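Local structure of peptide methionine sulfoxide reductase MsrA (Treponema denticola ATCC 35405, 5FA9) at residues W13-Q21 with C151-L159; K26-N34 with L129-Q140. The protein probably repairs oxidised proteins by reducing both S- and R-methionine sulfoxides back to methionine, as a fused MsrA-MsrB enzyme that draws its reducing power from thioredoxin. The protein carries 2 engineered substitutions. All coordinates share one frame; numbering follows the deposited sequence.

Contact 1 of 2, residues W13-Q21 with C151-L159; sequences WGVEGYFRQ and CHIDLTLAL. With D1D ((4S,5S)-1,2-dithiane-4,5-diol), chain F.
Ala158 sets its CB over one face of the Tyr18 ring, a CH-pi contact with the methyl 4.0 Å from the ring centroid. Here the loop 151-159, which follows helix 142-145 and finishes in a 3-10 segment, lies along the helix 12-19 of the MsrA fold, the helix that starts beside the predicted active-site position Ser11, an engineered residue here. Leu157 CB meets the same Tyr18 ring at its edge, 3.9 Å from CE1. With CG swung anti to the backbone N (chi1 -176°), Tyr18 lies alongside this loop, and its hydroxyl goes on to hydrogen-bond His71 ND1.

Two glycines let the loop come close. Cys151 SG rests 3.5 Å from Gly14 CA, and Leu155 CD2 drops onto the helix backbone, reaching Gly14 O, the carbonyl carbon of Gly17 and Tyr18 N. At the far end Gln21, its chain extended beyond CG, crosses Leu155 at about a right angle and gives NE2 to two carbonyls: Gly17 O at 3.0 Å within its own segment and Leu155 O at 3.1 Å across the contact. The second bond is well bent, 136° at the hydrogen, and Leu155 O lies 31° out of the amide plane.

Further out, Leu143 of the helix 142-145 covers Cys151 and Leu155, while Ile75 packs on Tyr18 and Ile153. Trp13 turns one indole face to the bound dithiane-diol, whose O2 sits over the ring centre, 3.2 Å from Trp13 CE2. At the other end a water donates to both Gln21 O and Ala158 O, 2.7 Å from each.

Contact 2 of 2, residues K26-N34 with L129-Q140; sequences KETDTGYAN and LKHFILAEDYHQ
Thr30 is gripped by Gln140 through a pair of bonds. The backbone N of Thr30 gives a nearly straight bond to Gln140 OE1 at 3.2 Å. Gln140 NE2 returns one to Thr30 O at 2.9 Å. Because Thr30 O also accepts from Ala135 N at 3.0 Å, this carbonyl has two donors. The Gln140 chain, bent at chi2 (-64°), brings its amide back against the strand, and NE2 reaches Ala135 O as well, from above that carbonyl's plane; these bonds fix the rotation of the amide. Further along, Tyr32 and Ile133 form an antiparallel hydrogen-bonded pair, with Ile133 N 2.8 Å from Tyr32 O. Asn34 N continues the ladder to His131 O, and Asn34 OD1 takes the Lys130 N-H at 3.1 Å, while its ND2 turns to Glu127.

The short strand 132-134 is thereby added as an outermost strand, within this chain, of the mixed sheet of the MsrA domain, beside strand 25-33. Gly31 CA lies 3.6 Å from Phe132 CZ, and Ala33 CB comes to the edge of the same ring, which also meets Tyr6 edge-to-face. Leu129 CD1 packs on Ala33 CB as well. On the opposite face of the sheet, Tyr32 CE2 touches Ala135 CB obliquely at 3.9 Å, and the Tyr32 hydroxyl is carried toward His139, a residue of the dithiane-diol pocket whose ring meets Trp13 and, edge-to-face, Phe12.

Overall arrangement
From the N terminus the chain runs through strand 2-8 into helix 12-19, then through a short connection into strand 25-33, so the first segments of both contacts are neighbours in sequence. About 95 residues later, residues 129-140 come back beside strand 25-33 and close contact 2; the chain then passes through helix 142-145 before residues 151-159 return to the helix and close contact 1. Contact 2 is therefore nested inside the loop of contact 1, their centres about 16 Å apart. One adds a border strand, within this chain, to the sheet; the other lays the loop 151-159 along the helix. Glu16 with Thr28, and Trp13 with His139, probably hydrogen-bond between them, the latter pair beside the bound dithiane-diol.

Contact 1 of 2, residues W13-Q21 with C151-L159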
loop_
_atom_site.group_PDB
_atom_site.type_symbol
_atom_site.label_atom_id
_atom_site.label_comp_id
_atom_site.label_asym_id
_atom_site.label_seq_id
_atom_site.Cartn_x
_atom_site.Cartn_y
_atom_site.Cartn_z
ATOM N N TRP B 13 -17.500 10.887 -8.621
ATOM C CA TRP B 13 -16.851 12.162 -8.907
ATOM C C TRP B 13 -16.640 12.952 -7.623
ATOM O O TRP B 13 -15.547 13.456 -7.363
ATOM C CB TRP B 13 -17.678 12.980 -9.901
ATOM C CG TRP B 13 -17.697 12.410 -11.286
ATOM C CD1 TRP B 13 -16.826 11.501 -11.810
ATOM C CD2 TRP B 13 -18.634 12.714 -12.326
ATOM N NE1 TRP B 13 -17.163 11.219 -13.112
ATOM C CE2 TRP B 13 -18.270 11.951 -13.453
ATOM C CE3 TRP B 13 -19.747 13.557 -12.414
ATOM C CZ2 TRP B 13 -18.978 12.005 -14.652
ATOM C CZ3 TRP B 13 -20.448 13.608 -13.605
ATOM C CH2 TRP B 13 -20.061 12.838 -14.707
ATOM N N GLY B 14 -17.693 13.048 -6.819
ATOM C CA GLY B 14 -17.634 13.778 -5.567
ATOM C C GLY B 14 -16.892 13.019 -4.485
ATOM O O GLY B 14 -16.167 13.613 -3.687
ATOM N N VAL B 15 -17.080 11.703 -4.458
ATOM C CA VAL B 15 -16.427 10.852 -3.469
ATOM C C VAL B 15 -14.908 10.932 -3.592
ATOM O O VAL B 15 -14.204 11.070 -2.591
ATOM C CB VAL B 15 -16.875 9.386 -3.606
ATOM C CG1 VAL B 15 -16.193 8.522 -2.559
ATOM C CG2 VAL B 15 -18.386 9.281 -3.482
ATOM N N GLU B 16 -14.407 10.857 -4.821
ATOM C CA GLU B 16 -12.974 10.967 -5.060
ATOM C C GLU B 16 -12.488 12.383 -4.774
ATOM O O GLU B 16 -11.416 12.575 -4.200
ATOM C CB GLU B 16 -12.623 10.575 -6.497
ATOM C CG GLU B 16 -11.128 10.606 -6.781
ATOM C CD GLU B 16 -10.788 10.246 -8.212
ATOM O OE1 GLU B 16 -11.564 10.608 -9.120
ATOM O OE2 GLU B 16 -9.740 9.599 -8.429
ATOM N N GLY B 17 -13.282 13.368 -5.182
ATOM C CA GLY B 17 -12.952 14.765 -4.963
ATOM C C GLY B 17 -12.805 15.106 -3.493
ATOM O O GLY B 17 -12.021 15.980 -3.122
ATOM N N TYR B 18 -13.564 14.411 -2.653
ATOM C CA TYR B 18 -13.502 14.619 -1.212
ATOM C C TYR B 18 -12.269 13.957 -0.602
ATOM O O TYR B 18 -11.452 14.619 0.037
ATOM C CB TYR B 18 -14.770 14.085 -0.540
ATOM C CG TYR B 18 -14.826 14.336 0.952
ATOM C CD1 TYR B 18 -15.368 15.509 1.457
ATOM C CD2 TYR B 18 -14.340 13.397 1.853
ATOM C CE1 TYR B 18 -15.421 15.744 2.819
ATOM C CE2 TYR B 18 -14.388 13.622 3.215
ATOM C CZ TYR B 18 -14.930 14.796 3.693
ATOM O OH TYR B 18 -14.980 15.023 5.049
ATOM N N PHE B 19 -12.144 12.649 -0.805
ATOM C CA PHE B 19 -11.106 11.863 -0.145
ATOM C C PHE B 19 -9.693 12.197 -0.617
ATOM O O PHE B 19 -8.722 11.929 0.090
ATOM C CB PHE B 19 -11.372 10.367 -0.342
ATOM C CG PHE B 19 -12.387 9.806 0.610
ATOM C CD1 PHE B 19 -12.014 9.408 1.883
ATOM C CD2 PHE B 19 -13.714 9.679 0.235
ATOM C CE1 PHE B 19 -12.945 8.894 2.765
ATOM C CE2 PHE B 19 -14.650 9.165 1.111
ATOM C CZ PHE B 19 -14.265 8.773 2.379
ATOM N N ARG B 20 -9.575 12.783 -1.804
ATOM C CA ARG B 20 -8.267 13.165 -2.326
ATOM C C ARG B 20 -7.674 14.329 -1.532
ATOM O O ARG B 20 -6.475 14.595 -1.608
ATOM C CB ARG B 20 -8.361 13.531 -3.809
ATOM C CG ARG B 20 -9.009 14.877 -4.084
ATOM C CD ARG B 20 -9.228 15.086 -5.576
ATOM N NE ARG B 20 -7.996 14.919 -6.343
ATOM C CZ ARG B 20 -7.074 15.864 -6.493
ATOM N NH1 ARG B 20 -7.237 17.051 -5.926
ATOM N NH2 ARG B 20 -5.984 15.621 -7.210
ATOM N N GLN B 21 -8.520 15.013 -0.768
ATOM C CA GLN B 21 -8.094 16.170 0.012
ATOM C C GLN B 21 -7.685 15.783 1.429
ATOM O O GLN B 21 -7.231 16.625 2.203
ATOM C CB GLN B 21 -9.209 17.214 0.069
ATOM C CG GLN B 21 -9.612 17.776 -1.278
ATOM C CD GLN B 21 -10.689 18.833 -1.161
ATOM O OE1 GLN B 21 -10.419 19.969 -0.772
ATOM N NE2 GLN B 21 -11.921 18.462 -1.490
ATOM N N CYS B 151 -21.351 17.666 -8.596
ATOM C CA CYS B 151 -20.857 17.131 -7.335
ATOM C C CYS B 151 -21.853 17.383 -6.208
ATOM O O CYS B 151 -22.016 18.516 -5.757
ATOM C CB CYS B 151 -19.501 17.750 -6.991
ATOM S SG CYS B 151 -18.752 17.132 -5.472
ATOM N N HIS B 152 -22.521 16.324 -5.763
ATOM C CA HIS B 152 -23.481 16.428 -4.669
ATOM C C HIS B 152 -22.788 16.810 -3.366
ATOM O O HIS B 152 -23.291 17.631 -2.599
ATOM C CB HIS B 152 -24.242 15.113 -4.490
ATOM C CG HIS B 152 -25.272 15.156 -3.405
ATOM N ND1 HIS B 152 -26.356 16.007 -3.442
ATOM C CD2 HIS B 152 -25.383 14.456 -2.251
ATOM C CE1 HIS B 152 -27.091 15.828 -2.358
ATOM N NE2 HIS B 152 -26.522 14.892 -1.619
ATOM N N ILE B 153 -21.632 16.203 -3.124
ATOM C CA ILE B 153 -20.863 16.452 -1.911
ATOM C C ILE B 153 -20.330 17.882 -1.882
ATOM O O ILE B 153 -19.949 18.431 -2.913
ATOM C CB ILE B 153 -19.676 15.468 -1.787
ATOM C CG1 ILE B 153 -20.134 14.030 -2.045
ATOM C CG2 ILE B 153 -19.010 15.581 -0.422
ATOM C CD1 ILE B 153 -21.317 13.603 -1.208
ATOM N N ASP B 154 -20.315 18.488 -0.699
ATOM C CA ASP B 154 -19.663 19.777 -0.520
ATOM C C ASP B 154 -18.179 19.546 -0.254
ATOM O O ASP B 154 -17.787 19.210 0.863
ATOM C CB ASP B 154 -20.310 20.561 0.624
ATOM C CG ASP B 154 -19.614 21.880 0.896
ATOM O OD1 ASP B 154 -19.011 22.443 -0.042
ATOM O OD2 ASP B 154 -19.671 22.357 2.049
ATOM N N LEU B 155 -17.361 19.722 -1.288
ATOM C CA LEU B 155 -15.937 19.401 -1.211
ATOM C C LEU B 155 -15.182 20.261 -0.200
ATOM O O LEU B 155 -14.092 19.894 0.239
ATOM C CB LEU B 155 -15.288 19.543 -2.589
ATOM C CG LEU B 155 -15.786 18.591 -3.677
ATOM C CD1 LEU B 155 -14.945 18.737 -4.936
ATOM C CD2 LEU B 155 -15.776 17.151 -3.183
ATOM N N THR B 156 -15.758 21.401 0.167
ATOM C CA THR B 156 -15.124 22.293 1.132
ATOM C C THR B 156 -15.150 21.698 2.537
ATOM O O THR B 156 -14.422 22.149 3.421
ATOM C CB THR B 156 -15.801 23.676 1.157
ATOM O OG1 THR B 156 -17.165 23.540 1.576
ATOM C CG2 THR B 156 -15.757 24.316 -0.222
ATOM N N LEU B 157 -15.989 20.684 2.736
ATOM C CA LEU B 157 -16.086 20.000 4.021
ATOM C C LEU B 157 -14.785 19.290 4.381
ATOM O O LEU B 157 -14.442 19.168 5.557
ATOM C CB LEU B 157 -17.239 18.993 4.012
ATOM C CG LEU B 157 -18.657 19.566 4.019
ATOM C CD1 LEU B 157 -19.680 18.446 4.123
ATOM C CD2 LEU B 157 -18.828 20.558 5.157
ATOM N N ALA B 158 -14.070 18.817 3.364
ATOM C CA ALA B 158 -12.790 18.143 3.565
ATOM C C ALA B 158 -11.764 19.062 4.224
ATOM O O ALA B 158 -10.806 18.597 4.842
ATOM C CB ALA B 158 -12.256 17.620 2.240
ATOM N N LEU B 159 -11.972 20.368 4.088
ATOM C CA LEU B 159 -11.092 21.357 4.700
ATOM C C LEU B 159 -11.751 21.957 5.936
ATOM O O LEU B 159 -11.262 22.932 6.506
ATOM C CB LEU B 159 -10.738 22.454 3.697
ATOM C CG LEU B 159 -10.112 21.973 2.386
ATOM C CD1 LEU B 159 -9.987 23.119 1.394
ATOM C CD2 LEU B 159 -8.757 21.331 2.646
HETATM S S1 D1D F . -21.090 7.466 -14.936
HETATM C C1 D1D F . -20.276 8.582 -14.095
HETATM C C2 D1D F . -21.051 9.004 -12.745
HETATM O O2 D1D F . -20.431 9.949 -12.192
HETATM C C3 D1D F . -22.669 9.497 -13.053
HETATM O O3 D1D F . -23.256 9.685 -11.955
HETATM C C4 D1D F . -23.491 8.402 -13.906
HETATM S S4 D1D F . -22.718 7.963 -15.256
HETATM O O HOH W 1 -8.538 17.236 4.460
#

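Contact 2 of 2, residues K26-N34 with L129-Q140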
loop_
_atom_site.group_PDB
_atom_site.type_symbol
_atom_site.label_atom_id
_atom_site.label_comp_id
_atom_site.label_asym_id
_atom_site.label_seq_id
_atom_site.Cartn_x
_atom_site.Cartn_y
_atom_site.Cartn_z
ATOM N N LYS B 26 -2.936 8.380 -0.437
ATOM C CA LYS B 26 -1.828 8.393 -1.385
ATOM C C LYS B 26 -2.293 8.217 -2.827
ATOM O O LYS B 26 -1.602 8.624 -3.761
ATOM C CB LYS B 26 -0.816 7.305 -1.027
ATOM C CG LYS B 26 -0.415 7.296 0.440
ATOM C CD LYS B 26 1.058 6.964 0.608
ATOM C CE LYS B 26 1.932 8.158 0.255
ATOM N NZ LYS B 26 3.367 7.784 0.137
ATOM N N GLU B 27 -3.465 7.615 -3.006
ATOM C CA GLU B 27 -3.992 7.365 -4.343
ATOM C C GLU B 27 -5.495 7.098 -4.323
ATOM O O GLU B 27 -5.994 6.368 -3.466
ATOM C CB GLU B 27 -3.259 6.183 -4.988
ATOM C CG GLU B 27 -3.893 5.666 -6.271
ATOM C CD GLU B 27 -3.067 4.581 -6.934
ATOM O OE1 GLU B 27 -1.829 4.731 -7.002
ATOM O OE2 GLU B 27 -3.652 3.574 -7.385
ATOM N N THR B 28 -6.210 7.701 -5.268
ATOM C CA THR B 28 -7.637 7.451 -5.434
ATOM C C THR B 28 -7.951 7.036 -6.867
ATOM O O THR B 28 -7.370 7.562 -7.817
ATOM C CB THR B 28 -8.480 8.689 -5.075
ATOM O OG1 THR B 28 -8.063 9.805 -5.871
ATOM C CG2 THR B 28 -8.325 9.035 -3.603
ATOM N N ASP B 29 -8.872 6.089 -7.016
ATOM C CA ASP B 29 -9.306 5.639 -8.334
ATOM C C ASP B 29 -10.804 5.364 -8.340
ATOM O O ASP B 29 -11.324 4.708 -7.440
ATOM C CB ASP B 29 -8.550 4.378 -8.760
ATOM C CG ASP B 29 -7.049 4.580 -8.794
ATOM O OD1 ASP B 29 -6.568 5.339 -9.662
ATOM O OD2 ASP B 29 -6.353 3.976 -7.953
ATOM N N THR B 30 -11.491 5.861 -9.362
ATOM C CA THR B 30 -12.923 5.627 -9.501
ATOM C C THR B 30 -13.178 4.368 -10.318
ATOM O O THR B 30 -12.433 4.064 -11.251
ATOM C CB THR B 30 -13.629 6.821 -10.162
ATOM O OG1 THR B 30 -13.035 7.084 -11.440
ATOM C CG2 THR B 30 -13.506 8.057 -9.290
ATOM N N GLY B 31 -14.229 3.636 -9.967
ATOM C CA GLY B 31 -14.539 2.396 -10.651
ATOM C C GLY B 31 -15.889 1.805 -10.296
ATOM O O GLY B 31 -16.716 2.450 -9.648
ATOM N N TYR B 32 -16.109 0.568 -10.727
ATOM C CA TYR B 32 -17.382 -0.111 -10.533
ATOM C C TYR B 32 -17.171 -1.441 -9.816
ATOM O O TYR B 32 -16.456 -2.313 -10.310
ATOM C CB TYR B 32 -18.074 -0.326 -11.880
ATOM C CG TYR B 32 -18.031 0.889 -12.781
ATOM C CD1 TYR B 32 -18.966 1.909 -12.653
ATOM C CD2 TYR B 32 -17.048 1.020 -13.756
ATOM C CE1 TYR B 32 -18.926 3.022 -13.473
ATOM C CE2 TYR B 32 -17.000 2.129 -14.579
ATOM C CZ TYR B 32 -17.941 3.127 -14.433
ATOM O OH TYR B 32 -17.898 4.233 -15.251
ATOM N N ALA B 33 -17.795 -1.595 -8.652
ATOM C CA ALA B 33 -17.532 -2.746 -7.792
ATOM C C ALA B 33 -18.720 -3.696 -7.665
ATOM O O ALA B 33 -19.871 -3.262 -7.592
ATOM C CB ALA B 33 -17.101 -2.272 -6.415
ATOM N N ASN B 34 -18.418 -4.993 -7.633
ATOM C CA ASN B 34 -19.411 -6.049 -7.434
ATOM C C ASN B 34 -20.598 -5.962 -8.387
ATOM O O ASN B 34 -20.778 -6.822 -9.250
ATOM C CB ASN B 34 -19.910 -6.035 -5.987
ATOM C CG ASN B 34 -18.881 -6.576 -5.012
ATOM O OD1 ASN B 34 -17.691 -6.644 -5.321
ATOM N ND2 ASN B 34 -19.336 -6.968 -3.827
ATOM N N LEU B 129 -14.829 -7.271 -1.376
ATOM C CA LEU B 129 -14.719 -6.870 -2.767
ATOM C C LEU B 129 -14.422 -8.093 -3.618
ATOM O O LEU B 129 -13.481 -8.834 -3.335
ATOM C CB LEU B 129 -13.621 -5.819 -2.942
ATOM C CG LEU B 129 -13.542 -5.186 -4.329
ATOM C CD1 LEU B 129 -14.797 -4.378 -4.623
ATOM C CD2 LEU B 129 -12.289 -4.337 -4.459
ATOM N N LYS B 130 -15.215 -8.312 -4.660
ATOM C CA LYS B 130 -15.020 -9.507 -5.462
ATOM C C LYS B 130 -14.622 -9.119 -6.886
ATOM O O LYS B 130 -13.892 -9.844 -7.554
ATOM C CB LYS B 130 -16.282 -10.363 -5.447
ATOM C CG LYS B 130 -15.972 -11.842 -5.388
ATOM C CD LYS B 130 -15.424 -12.157 -3.996
ATOM C CE LYS B 130 -14.631 -13.453 -3.954
ATOM N NZ LYS B 130 -13.914 -13.628 -2.654
ATOM N N HIS B 131 -15.105 -7.963 -7.335
ATOM C CA HIS B 131 -14.644 -7.360 -8.584
ATOM C C HIS B 131 -14.629 -5.838 -8.483
ATOM O O HIS B 131 -15.500 -5.239 -7.854
ATOM C CB HIS B 131 -15.528 -7.772 -9.765
ATOM C CG HIS B 131 -15.431 -9.224 -10.122
ATOM N ND1 HIS B 131 -14.325 -9.989 -9.836
ATOM C CD2 HIS B 131 -16.301 -10.041 -10.765
ATOM C CE1 HIS B 131 -14.517 -11.224 -10.275
ATOM N NE2 HIS B 131 -15.707 -11.280 -10.841
ATOM N N PHE B 132 -13.639 -5.221 -9.123
ATOM C CA PHE B 132 -13.555 -3.767 -9.213
ATOM C C PHE B 132 -13.046 -3.356 -10.588
ATOM O O PHE B 132 -11.862 -3.508 -10.888
ATOM C CB PHE B 132 -12.645 -3.208 -8.116
ATOM C CG PHE B 132 -12.476 -1.714 -8.166
ATOM C CD1 PHE B 132 -13.421 -0.878 -7.593
ATOM C CD2 PHE B 132 -11.369 -1.145 -8.777
ATOM C CE1 PHE B 132 -13.271 0.495 -7.637
ATOM C CE2 PHE B 132 -11.215 0.227 -8.823
ATOM C CZ PHE B 132 -12.166 1.046 -8.252
ATOM N N ILE B 133 -13.944 -2.838 -11.417
ATOM C CA ILE B 133 -13.591 -2.456 -12.777
ATOM C C ILE B 133 -13.204 -0.984 -12.844
ATOM O O ILE B 133 -14.029 -0.104 -12.601
ATOM C CB ILE B 133 -14.750 -2.729 -13.751
ATOM C CG1 ILE B 133 -15.091 -4.221 -13.762
ATOM C CG2 ILE B 133 -14.396 -2.248 -15.150
ATOM C CD1 ILE B 133 -16.400 -4.544 -14.442
ATOM N N LEU B 134 -11.941 -0.729 -13.171
ATOM C CA LEU B 134 -11.414 0.630 -13.244
ATOM C C LEU B 134 -12.136 1.456 -14.303
ATOM O O LEU B 134 -12.265 1.032 -15.451
ATOM C CB LEU B 134 -9.912 0.600 -13.537
ATOM C CG LEU B 134 -9.135 1.904 -13.346
ATOM C CD1 LEU B 134 -9.219 2.375 -11.904
ATOM C CD2 LEU B 134 -7.686 1.730 -13.774
ATOM N N ALA B 135 -12.605 2.635 -13.908
ATOM C CA ALA B 135 -13.297 3.530 -14.828
ATOM C C ALA B 135 -12.315 4.175 -15.799
ATOM O O ALA B 135 -11.103 4.145 -15.581
ATOM C CB ALA B 135 -14.064 4.594 -14.060
ATOM N N GLU B 136 -12.846 4.758 -16.868
ATOM C CA GLU B 136 -12.023 5.395 -17.890
ATOM C C GLU B 136 -11.297 6.617 -17.337
ATOM O O GLU B 136 -11.692 7.171 -16.311
ATOM C CB GLU B 136 -12.880 5.797 -19.094
ATOM C CG GLU B 136 -13.661 4.651 -19.730
ATOM C CD GLU B 136 -15.000 4.396 -19.056
ATOM O OE1 GLU B 136 -15.077 4.483 -17.812
ATOM O OE2 GLU B 136 -15.981 4.107 -19.775
ATOM N N ASP B 137 -10.232 7.028 -18.021
ATOM C CA ASP B 137 -9.441 8.186 -17.609
ATOM C C ASP B 137 -10.290 9.452 -17.552
ATOM O O ASP B 137 -9.977 10.390 -16.819
ATOM C CB ASP B 137 -8.258 8.389 -18.556
ATOM C CG ASP B 137 -7.269 7.242 -18.504
ATOM O OD1 ASP B 137 -6.731 6.970 -17.410
ATOM O OD2 ASP B 137 -7.028 6.614 -19.556
ATOM N N TYR B 138 -11.358 9.467 -18.343
ATOM C CA TYR B 138 -12.338 10.545 -18.319
ATOM C C TYR B 138 -12.920 10.733 -16.920
ATOM O O TYR B 138 -13.112 11.861 -16.464
ATOM C CB TYR B 138 -13.455 10.261 -19.327
ATOM C CG TYR B 138 -14.533 11.319 -19.378
ATOM C CD1 TYR B 138 -14.287 12.563 -19.943
ATOM C CD2 TYR B 138 -15.799 11.071 -18.865
ATOM C CE1 TYR B 138 -15.271 13.532 -19.994
ATOM C CE2 TYR B 138 -16.789 12.033 -18.910
ATOM C CZ TYR B 138 -16.520 13.261 -19.475
ATOM O OH TYR B 138 -17.503 14.222 -19.523
ATOM N N HIS B 139 -13.193 9.622 -16.244
ATOM C CA HIS B 139 -13.794 9.652 -14.915
ATOM C C HIS B 139 -12.761 9.766 -13.795
ATOM O O HIS B 139 -13.121 9.905 -12.625
ATOM C CB HIS B 139 -14.649 8.403 -14.694
ATOM C CG HIS B 139 -15.820 8.302 -15.622
ATOM N ND1 HIS B 139 -16.794 9.275 -15.698
ATOM C CD2 HIS B 139 -16.174 7.343 -16.509
ATOM C CE1 HIS B 139 -17.698 8.919 -16.593
ATOM N NE2 HIS B 139 -17.345 7.751 -17.100
ATOM N N GLN B 140 -11.481 9.709 -14.149
ATOM C CA GLN B 140 -10.413 9.792 -13.156
ATOM C C GLN B 140 -10.032 11.242 -12.886
ATOM O O GLN B 140 -9.623 11.961 -13.799
ATOM C CB GLN B 140 -9.189 8.998 -13.614
ATOM C CG GLN B 140 -9.466 7.521 -13.852
ATOM C CD GLN B 140 -9.865 6.788 -12.585
ATOM O OE1 GLN B 140 -9.510 7.195 -11.478
ATOM N NE2 GLN B 140 -10.610 5.700 -12.741
#